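Local coordinates for protein 2,3-dihydroxybenzoate-AMP ligase (Bacillus subtilis, PDB 1MDB) that is an AMP-binding enzyme of the ANL superfamily, here with adenosine monophosphate and 2,3-dihydroxy-benzoic acid bound, at residues A228-P231 against Y236-S239. Residues are numbered along the deposited sequence; the frame is centred on the assembly and turned at random.
Sequences AALP and YPLS. With DBH (2,3-dihydroxy-benzoic acid), chain E.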
loop_
_atom_site.group_PDB
_atom_site.type_symbol
_atom_site.label_atom_id
_atom_site.label_comp_id
_atom_site.label_asym_id
_atom_site.label_seq_id
_atom_site.Cartn_x
_atom_site.Cartn_y
_atom_site.Cartn_z
ATOM N N ALA A 228 3.598 7.416 10.268
ATOM C CA ALA A 228 3.906 6.593 9.102
ATOM C C ALA A 228 4.683 5.395 9.636
ATOM O O ALA A 228 5.886 5.491 9.858
ATOM C CB ALA A 228 4.757 7.374 8.120
ATOM N N ALA A 229 3.990 4.279 9.860
ATOM C CA ALA A 229 4.612 3.065 10.390
ATOM C C ALA A 229 4.990 2.058 9.302
ATOM O O ALA A 229 5.899 1.249 9.481
ATOM C CB ALA A 229 3.687 2.403 11.396
ATOM N N LEU A 230 4.273 2.093 8.186
ATOM C CA LEU A 230 4.550 1.198 7.064
ATOM C C LEU A 230 5.441 1.951 6.080
ATOM O O LEU A 230 5.546 3.177 6.151
ATOM C CB LEU A 230 3.242 0.827 6.354
ATOM C CG LEU A 230 2.192 0.035 7.129
ATOM C CD1 LEU A 230 0.891 -0.004 6.341
ATOM C CD2 LEU A 230 2.706 -1.363 7.373
ATOM N N PRO A 231 6.108 1.232 5.159
ATOM C CA PRO A 231 6.971 1.906 4.171
ATOM C C PRO A 231 6.024 2.854 3.431
ATOM O O PRO A 231 5.178 2.409 2.650
ATOM C CB PRO A 231 7.450 0.752 3.293
ATOM C CG PRO A 231 7.498 -0.413 4.260
ATOM C CD PRO A 231 6.197 -0.236 5.034
ATOM N N TYR A 236 -1.003 2.646 0.038
ATOM C CA TYR A 236 -1.787 2.682 1.269
ATOM C C TYR A 236 -1.256 3.756 2.246
ATOM O O TYR A 236 -1.963 4.728 2.549
ATOM C CB TYR A 236 -1.780 1.262 1.874
ATOM C CG TYR A 236 -2.440 1.052 3.224
ATOM C CD1 TYR A 236 -2.093 -0.054 3.998
ATOM C CD2 TYR A 236 -3.403 1.935 3.730
ATOM C CE1 TYR A 236 -2.668 -0.291 5.236
ATOM C CE2 TYR A 236 -3.993 1.707 4.989
ATOM C CZ TYR A 236 -3.613 0.588 5.730
ATOM O OH TYR A 236 -4.147 0.328 6.969
ATOM N N PRO A 237 -0.012 3.613 2.733
ATOM C CA PRO A 237 0.507 4.630 3.660
ATOM C C PRO A 237 0.896 5.961 2.994
ATOM O O PRO A 237 1.322 6.906 3.667
ATOM C CB PRO A 237 1.694 3.926 4.316
ATOM C CG PRO A 237 2.192 3.031 3.202
ATOM C CD PRO A 237 0.897 2.456 2.663
ATOM N N LEU A 238 0.754 6.042 1.674
ATOM C CA LEU A 238 1.069 7.278 0.968
ATOM C C LEU A 238 -0.168 8.109 0.662
ATOM O O LEU A 238 -0.089 9.338 0.632
ATOM C CB LEU A 238 1.762 6.993 -0.372
ATOM C CG LEU A 238 2.188 8.216 -1.210
ATOM C CD1 LEU A 238 3.464 8.813 -0.602
ATOM C CD2 LEU A 238 2.467 7.811 -2.660
ATOM N N SER A 239 -1.305 7.447 0.444
ATOM C CA SER A 239 -2.517 8.162 0.038
ATOM C C SER A 239 -3.887 7.714 0.563
ATOM O O SER A 239 -4.905 8.286 0.157
ATOM C CB SER A 239 -2.596 8.134 -1.485
ATOM O OG SER A 239 -2.919 6.821 -1.919
HETATM C C21 DBH E . -3.001 -2.132 -1.265
HETATM O O9 DBH E . -2.842 -3.368 -0.774
HETATM C C18 DBH E . -3.755 -1.070 -0.552
HETATM C C15 DBH E . -4.287 -1.326 0.747
HETATM C C12 DBH E . -5.023 -0.334 1.428
HETATM C C3 DBH E . -3.970 0.204 -1.168
HETATM O O3 DBH E . -3.468 0.521 -2.446
HETATM C C6 DBH E . -4.707 1.190 -0.484
HETATM C C9 DBH E . -5.236 0.931 0.804
HETATM O O6 DBH E . -4.922 2.414 -1.075
#
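Leu230 packs against Tyr236 and Pro237 where the loop after strand 225-228 turns back into helix 235-239. The strand belongs to the large mixed sheet of the AMP-binding domain of this ANL-family enzyme. No hydrogen bond joins 228-231 to 236-239, and the contact is mostly apolar.

The tight part centres on Leu230. Its side chain reaches toward the helix with CG anti to the carbonyl carbon (chi1 -64°). CB lies beside the Pro237 ring, 4.0 Å from Pro237 CG. The CD1 methyl continues to the tyrosine and comes within 3.7 Å of Tyr236 CE1. It meets the ring obliquely, near the CD1–CE1 bond. The shortest approach comes from the next residue's backbone: Pro231 O lies 3.1 Å from Pro237 CG. Leu230 also touches Val279, and its carbonyl oxygen accepts a hydrogen bond from Asn84 ND2.

Tyr236 links this packing to the ligand pocket. Its CG is anti to the backbone N (chi1 175°), which brings the far part of the ring nearer to Leu230. C12 of 2,3-dihydroxy-benzoic acid lies over one ring face, toward the rim, 3.4 Å from Tyr236 CG. The phenol OH is hydrogen-bonded to the carbonyl oxygen of Leu278, the last residue of strand 275-278. This bond and the Leu230 methyl probably limit rotation of the ring beside the ligand. Asn235 ND2 and Ser240 OG, from the residues just before and just after 236-239, hydrogen-bond the same ligand.

The looser side is the side chain of Pro231, a partly exposed residue. Its CB points away from the helix, and the side chain touches Pro107 instead. Of its side-chain carbons CD comes nearest to the helix, 5.5 Å from Pro237 CG.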